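PDB 5U1T: separin from Saccharomyces cerevisiae, which cleaves the MCD1/SCC1 subunit of cohesin at the onset of anaphase to let chromosomes segregate, and is held inactive by securin through most of the cell cycle. Local coordinates for residues H66-N72 with V461-N467; I71-V75 with D126-S130; H78-I82 with E97-L101. One frame throughout, in Å; residues are numbered along the deposited sequence.

Contact 1: H66-N72 with V461-N467; sequences HMWGHIN and VYCMLRN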
loop_
_atom_site.group_PDB
_atom_site.type_symbol
_atom_site.label_atom_id
_atom_site.label_comp_id
_atom_site.label_asym_id
_atom_site.label_seq_id
_atom_site.Cartn_x
_atom_site.Cartn_y
_atom_site.Cartn_z
ATOM N N HIS A 66 29.046 -13.802 25.603
ATOM C CA HIS A 66 28.047 -14.097 26.642
ATOM C C HIS A 66 27.965 -15.565 27.125
ATOM O O HIS A 66 26.949 -15.987 27.654
ATOM C CB HIS A 66 26.664 -13.635 26.146
ATOM C CG HIS A 66 26.493 -12.147 26.156
ATOM N ND1 HIS A 66 25.344 -11.531 26.607
ATOM C CD2 HIS A 66 27.340 -11.153 25.808
ATOM C CE1 HIS A 66 25.492 -10.220 26.530
ATOM N NE2 HIS A 66 26.695 -9.969 26.051
ATOM N N MET A 67 29.037 -16.328 26.967
ATOM C CA MET A 67 29.051 -17.735 27.357
ATOM C C MET A 67 29.416 -17.912 28.842
ATOM O O MET A 67 30.540 -18.318 29.175
ATOM C CB MET A 67 30.043 -18.492 26.478
ATOM C CG MET A 67 29.592 -18.676 25.066
ATOM S SD MET A 67 28.145 -19.756 25.065
ATOM C CE MET A 67 28.914 -21.354 24.844
ATOM N N TRP A 68 28.485 -17.606 29.737
ATOM C CA TRP A 68 28.842 -17.386 31.139
ATOM C C TRP A 68 29.234 -18.657 31.887
ATOM O O TRP A 68 30.005 -18.610 32.842
ATOM C CB TRP A 68 27.690 -16.718 31.889
ATOM C CG TRP A 68 26.920 -15.623 31.128
ATOM C CD1 TRP A 68 25.581 -15.619 30.823
ATOM C CD2 TRP A 68 27.438 -14.373 30.638
ATOM N NE1 TRP A 68 25.244 -14.459 30.176
ATOM C CE2 TRP A 68 26.361 -13.683 30.037
ATOM C CE3 TRP A 68 28.701 -13.785 30.630
ATOM C CZ2 TRP A 68 26.515 -12.424 29.450
ATOM C CZ3 TRP A 68 28.854 -12.539 30.035
ATOM C CH2 TRP A 68 27.768 -11.873 29.454
ATOM N N GLY A 69 28.692 -19.788 31.458
ATOM C CA GLY A 69 28.855 -21.042 32.156
ATOM C C GLY A 69 30.236 -21.589 31.950
ATOM O O GLY A 69 30.731 -22.347 32.776
ATOM N N HIS A 70 30.892 -21.183 30.874
ATOM C CA HIS A 70 32.265 -21.617 30.673
ATOM C C HIS A 70 33.248 -20.818 31.539
ATOM O O HIS A 70 34.400 -21.217 31.732
ATOM C CB HIS A 70 32.643 -21.510 29.209
ATOM C CG HIS A 70 32.223 -22.687 28.393
ATOM N ND1 HIS A 70 30.928 -22.866 27.952
ATOM C CD2 HIS A 70 32.929 -23.743 27.929
ATOM C CE1 HIS A 70 30.857 -23.984 27.251
ATOM N NE2 HIS A 70 32.058 -24.533 27.222
ATOM N N ILE A 71 32.791 -19.690 32.067
ATOM C CA ILE A 71 33.611 -18.950 33.000
ATOM C C ILE A 71 33.783 -19.788 34.277
ATOM O O ILE A 71 34.871 -19.871 34.839
ATOM C CB ILE A 71 33.001 -17.574 33.306
ATOM C CG1 ILE A 71 32.924 -16.745 32.035
ATOM C CG2 ILE A 71 33.852 -16.815 34.280
ATOM C CD1 ILE A 71 32.070 -15.518 32.184
ATOM N N ASN A 72 32.710 -20.440 34.713
ATOM C CA ASN A 72 32.755 -21.263 35.922
ATOM C C ASN A 72 33.786 -22.367 35.824
ATOM O O ASN A 72 34.543 -22.644 36.772
ATOM C CB ASN A 72 31.397 -21.909 36.198
ATOM C CG ASN A 72 30.282 -20.904 36.316
ATOM O OD1 ASN A 72 30.103 -20.028 35.455
ATOM N ND2 ASN A 72 29.514 -21.021 37.388
ATOM N N VAL A 461 29.100 -4.780 30.380
ATOM C CA VAL A 461 28.714 -6.185 30.311
ATOM C C VAL A 461 28.286 -6.845 31.643
ATOM O O VAL A 461 27.460 -7.759 31.608
ATOM C CB VAL A 461 29.845 -7.028 29.699
ATOM C CG1 VAL A 461 30.967 -7.180 30.656
ATOM C CG2 VAL A 461 29.337 -8.389 29.309
ATOM N N TYR A 462 28.794 -6.417 32.805
ATOM C CA TYR A 462 28.399 -7.098 34.041
ATOM C C TYR A 462 26.966 -6.721 34.372
ATOM O O TYR A 462 26.332 -7.340 35.218
ATOM C CB TYR A 462 29.353 -6.794 35.230
ATOM C CG TYR A 462 30.718 -7.402 35.017
ATOM C CD1 TYR A 462 30.924 -8.769 35.195
ATOM C CD2 TYR A 462 31.780 -6.630 34.583
ATOM C CE1 TYR A 462 32.163 -9.342 34.969
ATOM C CE2 TYR A 462 32.997 -7.184 34.339
ATOM C CZ TYR A 462 33.200 -8.538 34.543
ATOM O OH TYR A 462 34.443 -9.090 34.304
ATOM N N CYS A 463 26.440 -5.728 33.674
ATOM C CA CYS A 463 25.015 -5.422 33.775
ATOM C C CYS A 463 24.110 -6.532 33.202
ATOM O O CYS A 463 22.928 -6.576 33.522
ATOM C CB CYS A 463 24.712 -4.091 33.091
ATOM S SG CYS A 463 25.117 -2.638 34.091
ATOM N N MET A 464 24.663 -7.428 32.386
ATOM C CA MET A 464 23.902 -8.568 31.887
ATOM C C MET A 464 23.514 -9.563 32.981
ATOM O O MET A 464 22.636 -10.398 32.759
ATOM C CB MET A 464 24.679 -9.307 30.804
ATOM C CG MET A 464 25.154 -8.417 29.656
ATOM S SD MET A 464 23.842 -7.573 28.735
ATOM C CE MET A 464 22.766 -8.954 28.500
ATOM N N LEU A 465 24.147 -9.466 34.150
ATOM C CA LEU A 465 23.877 -10.356 35.281
ATOM C C LEU A 465 23.848 -11.835 34.914
ATOM O O LEU A 465 23.017 -12.579 35.424
ATOM C CB LEU A 465 22.558 -9.982 35.950
ATOM C CG LEU A 465 22.514 -8.674 36.741
ATOM C CD1 LEU A 465 21.126 -8.464 37.320
ATOM C CD2 LEU A 465 23.563 -8.644 37.874
ATOM N N ARG A 466 24.770 -12.249 34.048
ATOM C CA ARG A 466 24.877 -13.633 33.578
ATOM C C ARG A 466 23.574 -14.160 32.961
ATOM O O ARG A 466 23.212 -15.329 33.123
ATOM C CB ARG A 466 25.320 -14.563 34.713
ATOM C CG ARG A 466 26.775 -14.404 35.116
ATOM C CD ARG A 466 27.164 -15.382 36.198
ATOM N NE ARG A 466 27.084 -16.771 35.754
ATOM C CZ ARG A 466 28.121 -17.507 35.364
ATOM N NH1 ARG A 466 29.344 -17.002 35.346
ATOM N NH2 ARG A 466 27.935 -18.760 34.985
ATOM N N ASN A 467 22.881 -13.281 32.247
ATOM C CA ASN A 467 21.650 -13.636 31.582
ATOM C C ASN A 467 21.939 -14.268 30.224
ATOM O O ASN A 467 22.668 -13.711 29.410
ATOM C CB ASN A 467 20.767 -12.405 31.422
ATOM C CG ASN A 467 19.390 -12.745 30.914
ATOM O OD1 ASN A 467 19.223 -13.150 29.763
ATOM N ND2 ASN A 467 18.391 -12.571 31.768
#
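Trp68 NE1 donates to the backbone carbonyl of Asn467 in an unusual way. Trp68 NE1 and Asn467 O are 2.8 Å apart and the bond is nearly straight at 175°. The oxygen lies in the indole plane, yet the donor stands above the carbonyl plane and not on a lone pair. This contact joins two distant parts of the helical domain: the start of helix 69-87 and the loop between helices 448-458 and 470-485. Leu465 and Arg466 both have left-handed backbone conformations, which turn that loop. Arg466 CA then sits over the face of the Trp68 five-membered ring in a CH-pi contact, 3.5 Å from its centroid. The backbone oxygen of His66 lies over the opposite face, so the indole is sandwiched. At the far rim of the indole, Trp68 CH2 meets Val461 CG2 edge-on at 3.8 Å. Met464 CB packs near Trp68 CZ2. The Met464 chain bends at both chi2 and chi3 and brings Met464 CE to the edge of the His66 ring, 3.6 Å from His66 CE1. His66 NE2 is hydrogen-bonded to Ser500 OG. Trp124 adds an edge-to-face contact with the indole. Arg466 runs past Trp68 in the opposite direction and kinks at chi3 (64°). The kink lays one face of the guanidinium over Trp68 CB. The group ends against Asn72 with its plane steeply turned to the amide. Arg466 NH2 donates to Asn72 OD1 at 2.6 Å, and Arg466 NH1 adds a weak bond to Asn72 OD1 at 3.1 Å.

Contact 2: I71-V75 with D126-S130; sequences INSTV and DYYLS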
loop_
_atom_site.group_PDB
_atom_site.type_symbol
_atom_site.label_atom_id
_atom_site.label_comp_id
_atom_site.label_asym_id
_atom_site.label_seq_id
_atom_site.Cartn_x
_atom_site.Cartn_y
_atom_site.Cartn_z
ATOM N N ILE A 71 32.791 -19.690 32.067
ATOM C CA ILE A 71 33.611 -18.950 33.000
ATOM C C ILE A 71 33.783 -19.788 34.277
ATOM O O ILE A 71 34.871 -19.871 34.839
ATOM C CB ILE A 71 33.001 -17.574 33.306
ATOM C CG1 ILE A 71 32.924 -16.745 32.035
ATOM C CG2 ILE A 71 33.852 -16.815 34.280
ATOM C CD1 ILE A 71 32.070 -15.518 32.184
ATOM N N ASN A 72 32.710 -20.440 34.713
ATOM C CA ASN A 72 32.755 -21.263 35.922
ATOM C C ASN A 72 33.786 -22.367 35.824
ATOM O O ASN A 72 34.543 -22.644 36.772
ATOM C CB ASN A 72 31.397 -21.909 36.198
ATOM C CG ASN A 72 30.282 -20.904 36.316
ATOM O OD1 ASN A 72 30.103 -20.028 35.455
ATOM N ND2 ASN A 72 29.514 -21.021 37.388
ATOM N N SER A 73 33.788 -23.033 34.678
ATOM C CA SER A 73 34.632 -24.190 34.517
ATOM C C SER A 73 36.086 -23.727 34.403
ATOM O O SER A 73 37.000 -24.444 34.826
ATOM C CB SER A 73 34.191 -25.011 33.311
ATOM O OG SER A 73 34.848 -24.548 32.159
ATOM N N THR A 74 36.281 -22.513 33.886
ATOM C CA THR A 74 37.605 -21.883 33.783
ATOM C C THR A 74 38.146 -21.411 35.142
ATOM O O THR A 74 39.327 -21.574 35.453
ATOM C CB THR A 74 37.550 -20.680 32.810
ATOM O OG1 THR A 74 37.298 -21.162 31.489
ATOM C CG2 THR A 74 38.852 -19.888 32.801
ATOM N N VAL A 75 37.271 -20.808 35.939
ATOM C CA VAL A 75 37.588 -20.387 37.291
ATOM C C VAL A 75 38.025 -21.583 38.141
ATOM O O VAL A 75 38.938 -21.485 38.967
ATOM C CB VAL A 75 36.368 -19.674 37.915
ATOM C CG1 VAL A 75 36.380 -19.727 39.428
ATOM C CG2 VAL A 75 36.304 -18.239 37.416
ATOM N N ASP A 126 29.568 -15.547 42.999
ATOM C CA ASP A 126 29.088 -16.176 44.245
ATOM C C ASP A 126 29.262 -17.702 44.284
ATOM O O ASP A 126 29.041 -18.334 45.313
ATOM C CB ASP A 126 27.624 -15.808 44.513
ATOM C CG ASP A 126 26.687 -16.334 43.469
ATOM O OD1 ASP A 126 27.135 -17.115 42.598
ATOM O OD2 ASP A 126 25.485 -15.976 43.529
ATOM N N TYR A 127 29.665 -18.278 43.160
ATOM C CA TYR A 127 29.971 -19.699 43.094
ATOM C C TYR A 127 31.446 -20.008 43.404
ATOM O O TYR A 127 31.855 -21.154 43.349
ATOM C CB TYR A 127 29.583 -20.241 41.707
ATOM C CG TYR A 127 30.345 -19.658 40.530
ATOM C CD1 TYR A 127 31.530 -20.247 40.088
ATOM C CD2 TYR A 127 29.882 -18.527 39.846
ATOM C CE1 TYR A 127 32.232 -19.729 39.002
ATOM C CE2 TYR A 127 30.578 -18.002 38.742
ATOM C CZ TYR A 127 31.747 -18.614 38.325
ATOM O OH TYR A 127 32.460 -18.121 37.256
ATOM N N TYR A 128 32.246 -18.991 43.709
ATOM C CA TYR A 128 33.643 -19.221 44.096
ATOM C C TYR A 128 34.152 -18.272 45.198
ATOM O O TYR A 128 35.176 -18.552 45.833
ATOM C CB TYR A 128 34.573 -19.110 42.870
ATOM C CG TYR A 128 34.760 -17.693 42.324
ATOM C CD1 TYR A 128 35.621 -16.785 42.947
ATOM C CD2 TYR A 128 34.076 -17.265 41.189
ATOM C CE1 TYR A 128 35.781 -15.490 42.458
ATOM C CE2 TYR A 128 34.245 -15.982 40.685
ATOM C CZ TYR A 128 35.099 -15.092 41.321
ATOM O OH TYR A 128 35.277 -13.807 40.830
ATOM N N LEU A 129 33.449 -17.156 45.398
ATOM C CA LEU A 129 33.940 -16.053 46.225
ATOM C C LEU A 129 34.339 -16.520 47.629
ATOM O O LEU A 129 35.425 -16.210 48.114
ATOM C CB LEU A 129 32.887 -14.937 46.319
ATOM C CG LEU A 129 33.345 -13.723 47.140
ATOM C CD1 LEU A 129 34.550 -13.042 46.495
ATOM C CD2 LEU A 129 32.218 -12.734 47.353
ATOM N N SER A 130 33.422 -17.247 48.256
ATOM C CA SER A 130 33.663 -18.001 49.473
ATOM C C SER A 130 35.014 -18.699 49.475
ATOM O O SER A 130 35.828 -18.468 50.363
ATOM C CB SER A 130 32.543 -19.026 49.658
ATOM O OG SER A 130 32.945 -20.125 50.468
#
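Tyr128 OH is gripped by two groups, Thr105 OG1 and Asn106 ND2, and this fixes the far end of a ring that packs on Val75. Val75 CG1 lies 3.8 Å from Tyr128 CD2, and the two side chains cross at about a right angle. CG1 stands anti to the backbone N (chi1 156°), which aims it at this ring. The other branch, Val75 CG2, comes up to Tyr127 OH at 3.8 Å. Tyr127 makes the largest share of the contact. Its chi1 of 63° places the ring between its own backbone N and carbonyl carbon and points it at helix 69-87. The Asn72 amide lies flat on one face of the ring, with the two planes only 8° apart. ND2 sits over the ring centre, and Asn72 CG is 3.4 Å from Tyr127 CZ. The amide therefore stacks on the ring and does not point its N-H groups into it. Its oxygen is taken by Arg466, which steadies the amide, and the Arg466 side chain touches Tyr127 too. Tyr128 CD2 backs the opposite face of the Tyr127 ring. Tyr127 OH passes beyond the Asn72 amide and lies 3.5 Å from Ile71 CG2. A serine in place of Tyr127 would probably leave the Asn72 amide without its stacking partner and open a gap against Ile71 and Val75. Tyr128 is the N-cap residue of helix 129-142. The whole is an amide-pi stack beside a helix N-terminus, packed on the flank of helix 69-87 in an all-helical region.

Contact 3: H78-I82 with E97-L101; sequences HLMII and EIIFL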
loop_
_atom_site.group_PDB
_atom_site.type_symbol
_atom_site.label_atom_id
_atom_site.label_comp_id
_atom_site.label_asym_id
_atom_site.label_seq_id
_atom_site.Cartn_x
_atom_site.Cartn_y
_atom_site.Cartn_z
ATOM N N HIS A 78 41.398 -22.318 37.396
ATOM C CA HIS A 78 42.203 -21.230 37.917
ATOM C C HIS A 78 42.416 -21.401 39.436
ATOM O O HIS A 78 43.522 -21.178 39.950
ATOM C CB HIS A 78 41.533 -19.900 37.579
ATOM C CG HIS A 78 42.454 -18.720 37.617
ATOM N ND1 HIS A 78 42.110 -17.496 37.099
ATOM C CD2 HIS A 78 43.699 -18.583 38.129
ATOM C CE1 HIS A 78 43.107 -16.647 37.276
ATOM N NE2 HIS A 78 44.078 -17.279 37.904
ATOM N N LEU A 79 41.351 -21.807 40.135
ATOM C CA LEU A 79 41.405 -22.060 41.575
ATOM C C LEU A 79 42.393 -23.164 41.883
ATOM O O LEU A 79 43.115 -23.093 42.866
ATOM C CB LEU A 79 40.037 -22.441 42.119
ATOM C CG LEU A 79 39.032 -21.315 42.285
ATOM C CD1 LEU A 79 37.767 -21.838 42.938
ATOM C CD2 LEU A 79 39.633 -20.173 43.074
ATOM N N MET A 80 42.430 -24.172 41.020
ATOM C CA MET A 80 43.370 -25.260 41.182
ATOM C C MET A 80 44.798 -24.774 40.958
ATOM O O MET A 80 45.720 -25.242 41.609
ATOM C CB MET A 80 43.041 -26.414 40.233
ATOM C CG MET A 80 43.732 -27.740 40.604
ATOM S SD MET A 80 43.520 -28.249 42.342
ATOM C CE MET A 80 44.471 -29.777 42.422
ATOM N N ILE A 81 44.977 -23.829 40.046
ATOM C CA ILE A 81 46.296 -23.237 39.795
ATOM C C ILE A 81 46.820 -22.506 41.026
ATOM O O ILE A 81 47.995 -22.633 41.391
ATOM C CB ILE A 81 46.244 -22.268 38.603
ATOM C CG1 ILE A 81 46.052 -23.070 37.313
ATOM C CG2 ILE A 81 47.497 -21.394 38.557
ATOM C CD1 ILE A 81 45.958 -22.247 36.091
ATOM N N ILE A 82 45.931 -21.751 41.658
ATOM C CA ILE A 82 46.254 -21.022 42.871
ATOM C C ILE A 82 46.673 -21.971 44.008
ATOM O O ILE A 82 47.704 -21.740 44.643
ATOM C CB ILE A 82 45.056 -20.129 43.307
ATOM C CG1 ILE A 82 44.822 -19.030 42.263
ATOM C CG2 ILE A 82 45.274 -19.519 44.697
ATOM C CD1 ILE A 82 43.531 -18.252 42.445
ATOM N N GLU A 97 47.720 -14.243 41.564
ATOM C CA GLU A 97 46.801 -15.083 40.796
ATOM C C GLU A 97 45.348 -14.968 41.267
ATOM O O GLU A 97 44.430 -15.015 40.447
ATOM C CB GLU A 97 47.218 -16.548 40.851
ATOM C CG GLU A 97 48.313 -16.906 39.891
ATOM C CD GLU A 97 47.873 -16.788 38.463
ATOM O OE1 GLU A 97 46.642 -16.824 38.206
ATOM O OE2 GLU A 97 48.758 -16.658 37.595
ATOM N N ILE A 98 45.151 -14.833 42.578
ATOM C CA ILE A 98 43.833 -14.645 43.177
ATOM C C ILE A 98 43.215 -13.343 42.676
ATOM O O ILE A 98 42.082 -13.306 42.173
ATOM C CB ILE A 98 43.918 -14.623 44.732
ATOM C CG1 ILE A 98 44.151 -16.036 45.291
ATOM C CG2 ILE A 98 42.697 -13.959 45.356
ATOM C CD1 ILE A 98 43.948 -16.152 46.785
ATOM N N ILE A 99 43.981 -12.269 42.828
ATOM C CA ILE A 99 43.610 -10.951 42.323
ATOM C C ILE A 99 43.278 -10.975 40.809
ATOM O O ILE A 99 42.268 -10.417 40.392
ATOM C CB ILE A 99 44.741 -9.947 42.653
ATOM C CG1 ILE A 99 44.728 -9.703 44.158
ATOM C CG2 ILE A 99 44.583 -8.643 41.886
ATOM C CD1 ILE A 99 45.982 -9.029 44.707
ATOM N N PHE A 100 44.116 -11.654 40.028
ATOM C CA PHE A 100 43.922 -11.841 38.596
ATOM C C PHE A 100 42.591 -12.537 38.304
ATOM O O PHE A 100 41.806 -12.061 37.489
ATOM C CB PHE A 100 45.097 -12.638 38.031
ATOM C CG PHE A 100 45.021 -12.914 36.552
ATOM C CD1 PHE A 100 44.595 -11.942 35.659
ATOM C CD2 PHE A 100 45.435 -14.151 36.045
ATOM C CE1 PHE A 100 44.548 -12.209 34.273
ATOM C CE2 PHE A 100 45.400 -14.421 34.671
ATOM C CZ PHE A 100 44.953 -13.448 33.783
ATOM N N LEU A 101 42.335 -13.641 39.005
ATOM C CA LEU A 101 41.100 -14.397 38.862
ATOM C C LEU A 101 39.885 -13.497 39.118
ATOM O O LEU A 101 38.870 -13.541 38.382
ATOM C CB LEU A 101 41.095 -15.606 39.820
ATOM C CG LEU A 101 39.915 -16.595 39.748
ATOM C CD1 LEU A 101 40.325 -17.993 40.203
ATOM C CD2 LEU A 101 38.688 -16.114 40.545
#
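His78 reaches from helix 69-87 onto helix 91-103, its CG swung anti to the backbone N (chi1 -159°). His78 CB starts against Leu101 CD1, 3.5 Å away. His78 CG lies 3.4 Å from Leu101 CD1. ND1 lies near Leu101 CB and is hydrogen-bonded to Tyr59 OH of helix 48-64. His78 CE1 touches Leu101 CB at 3.4 Å, and that CB makes a CH-pi contact over the ring face. At the ring edge His78 CE1 also meets Phe100 CD2 at 3.6 Å, with the two rings steeply inclined. At the tip, His78 NE2 donates to Glu97 OE1 at 2.6 Å. This oxygen lies close to the imidazole plane, and the carboxylate is turned 68° from the ring. Hydrogen bonds at both nitrogens probably hold the ring in this orientation. The two helices form a hairpin: the axes of segments 78-82 and 97-101 run antiparallel at 167° and come within 10.0 Å. The other carboxylate oxygen, Glu97 OE2, lies close to Asp52, which could raise the tendency of this pair to hold protons. One turn further on, Ile82 lays CG1 on Glu97 CB, and Ile82 CD1 touches Ile98 CG1 at 3.7 Å. Leu79 CD2 closes on Leu101 CD1, while Leu79 also packs on an apolar side chain of the other protein chain.

All three contacts use helix 69-87. Contact 1 takes its start, contact 2 the next turn and contact 3 a later part. Contacts 1 and 2 share Ile71 and Asn72. The partners come in reverse order along the chain: 97-101, then 126-130, then 461-467. Centres are about 11 Å apart for contacts 1 and 2, about 10 Å for contacts 2 and 3, and about 19 Å for contacts 1 and 3. Contact 2 touches both others, through Tyr127 to Arg466 and Tyr128 to Leu101. One helix thus ties a local hairpin to a loop more than 350 residues later. All lie in the helical region, away from the probable catalytic Cys1497.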